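Local coordinates for protein (R)-S-adenosyl-L-methionine hydrolase (Thermus thermophilus, PDB 2CW5) that hydrolyses S-adenosyl-L-methionine to adenosine and L-methionine, works as a homotrimer and has no chlorinase or fluorinase activity, at residues A79-G84 and F109-P114. Sequence-based numbering, arbitrary orientation.
Sequences AVAALG and FLLEPP
A81 and F109 form an antiparallel hydrogen-bonded pair, followed by the non-hydrogen-bonded pair V80 and L110, whose CA atoms lie 4.7 Å apart. The A81 amide donates to F109 O, and F109 N returns a bond to A81 O at 2.7 Å. The ladder gains one more bond past the end of strand 107-110. There L111 N reaches A79 O at 2.9 Å, but from above the carbonyl plane, 35° out of it. F109 O also takes a CA-H contact from V80 CA.

The side chains lie on both faces of the sheet. L83, A81, F109, L111 and A79 share one face. L83 and F109 cross at about a right angle, and L83 CD1 comes to the edge of the F109 ring, 3.5 Å from CE2. With CG anti to the carbonyl carbon (chi1 -62°), the F109 ring is carried to the L83 side, and its CE2 edge meets L83 CD1. L111 leans back over strand 79-83. Its branches part there: CD2 rests 3.7 Å from A81 CB, while CD1 lies 3.6 Å from V80 O. L111 CB meets A79 CB at 4.0 Å. On the other face, the methyls V80 CG1 and L110 CD2 touch only loosely.

F138 of helix 133-147 covers A79 and L111, and A141 also packs on L111. P151 lies against both L83 and F109. Strand 79-83 is bonded on its other edge to strand 87-89. The A79 side chain is about 6 Å from that of H133, probably important for activity. The pairing thus belongs to the antiparallel part of the mixed sheet in the alpha/beta N-terminal domain of the SAM hydrolase / SAM-dependent halogenase family.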
loop_
_atom_site.group_PDB
_atom_site.type_symbol
_atom_site.label_atom_id
_atom_site.label_comp_id
_atom_site.label_asym_id
_atom_site.label_seq_id
_atom_site.Cartn_x
_atom_site.Cartn_y
_atom_site.Cartn_z
ATOM N N ALA C 79 22.173 8.661 11.700
ATOM C CA ALA C 79 21.834 7.482 10.901
ATOM C C ALA C 79 22.844 6.380 11.205
ATOM O O ALA C 79 24.049 6.587 11.077
ATOM C CB ALA C 79 21.862 7.827 9.414
ATOM N N VAL C 80 22.357 5.206 11.599
ATOM C CA VAL C 80 23.259 4.113 11.941
ATOM C C VAL C 80 22.913 2.737 11.391
ATOM O O VAL C 80 21.834 2.499 10.847
ATOM C CB VAL C 80 23.373 3.939 13.478
ATOM C CG1 VAL C 80 23.885 5.216 14.119
ATOM C CG2 VAL C 80 22.014 3.557 14.061
ATOM N N ALA C 81 23.877 1.839 11.545
ATOM C CA ALA C 81 23.744 0.445 11.170
ATOM C C ALA C 81 24.245 -0.255 12.435
ATOM O O ALA C 81 25.294 0.112 12.967
ATOM C CB ALA C 81 24.638 0.119 10.000
ATOM N N ALA C 82 23.477 -1.216 12.937
ATOM C CA ALA C 82 23.853 -1.968 14.136
ATOM C C ALA C 82 23.865 -3.443 13.754
ATOM O O ALA C 82 22.953 -3.919 13.079
ATOM C CB ALA C 82 22.857 -1.712 15.256
ATOM N N LEU C 83 24.890 -4.163 14.194
ATOM C CA LEU C 83 25.044 -5.569 13.839
ATOM C C LEU C 83 24.897 -6.555 14.994
ATOM O O LEU C 83 25.570 -6.437 16.016
ATOM C CB LEU C 83 26.415 -5.777 13.192
ATOM C CG LEU C 83 26.857 -4.740 12.151
ATOM C CD1 LEU C 83 28.342 -4.922 11.856
ATOM C CD2 LEU C 83 26.033 -4.883 10.882
ATOM N N GLY C 84 24.009 -7.527 14.805
ATOM C CA GLY C 84 23.779 -8.567 15.792
ATOM C C GLY C 84 23.527 -9.821 14.973
ATOM O O GLY C 84 24.154 -9.989 13.923
ATOM N N PHE C 109 27.614 1.489 13.452
ATOM C CA PHE C 109 28.369 2.359 12.554
ATOM C C PHE C 109 27.564 3.570 12.096
ATOM O O PHE C 109 26.351 3.486 11.907
ATOM C CB PHE C 109 28.796 1.572 11.313
ATOM C CG PHE C 109 29.702 0.412 11.603
ATOM C CD1 PHE C 109 31.083 0.560 11.547
ATOM C CD2 PHE C 109 29.176 -0.830 11.937
ATOM C CE1 PHE C 109 31.927 -0.514 11.820
ATOM C CE2 PHE C 109 30.008 -1.907 12.213
ATOM C CZ PHE C 109 31.387 -1.749 12.154
ATOM N N LEU C 110 28.250 4.697 11.918
ATOM C CA LEU C 110 27.608 5.913 11.431
ATOM C C LEU C 110 27.475 5.726 9.925
ATOM O O LEU C 110 28.398 5.233 9.283
ATOM C CB LEU C 110 28.481 7.139 11.722
ATOM C CG LEU C 110 27.980 8.123 12.777
ATOM C CD1 LEU C 110 26.689 8.779 12.298
ATOM C CD2 LEU C 110 27.762 7.393 14.093
ATOM N N LEU C 111 26.335 6.109 9.358
ATOM C CA LEU C 111 26.141 5.941 7.922
ATOM C C LEU C 111 26.556 7.165 7.111
ATOM O O LEU C 111 25.986 8.244 7.261
ATOM C CB LEU C 111 24.680 5.596 7.615
ATOM C CG LEU C 111 24.111 4.328 8.263
ATOM C CD1 LEU C 111 22.721 4.061 7.703
ATOM C CD2 LEU C 111 25.024 3.148 7.989
ATOM N N GLU C 112 27.563 6.983 6.258
ATOM C CA GLU C 112 28.055 8.054 5.396
ATOM C C GLU C 112 28.339 7.494 3.997
ATOM O O GLU C 112 29.374 7.784 3.399
ATOM C CB GLU C 112 29.334 8.664 5.981
ATOM C CG GLU C 112 29.235 9.000 7.462
ATOM C CD GLU C 112 30.391 9.852 7.959
ATOM O OE1 GLU C 112 31.560 9.488 7.709
ATOM O OE2 GLU C 112 30.124 10.884 8.609
ATOM N N PRO C 113 27.411 6.689 3.453
ATOM C CA PRO C 113 27.602 6.105 2.123
ATOM C C PRO C 113 27.473 7.139 1.007
ATOM O O PRO C 113 26.971 8.244 1.224
ATOM C CB PRO C 113 26.498 5.059 2.056
ATOM C CG PRO C 113 25.374 5.762 2.761
ATOM C CD PRO C 113 26.073 6.354 3.978
ATOM N N PRO C 114 27.940 6.796 -0.202
ATOM C CA PRO C 114 27.835 7.746 -1.311
ATOM C C PRO C 114 26.368 7.881 -1.716
ATOM O O PRO C 114 25.653 6.880 -1.835
ATOM C CB PRO C 114 28.693 7.102 -2.395
ATOM C CG PRO C 114 28.528 5.639 -2.129
ATOM C CD PRO C 114 28.630 5.563 -0.624
#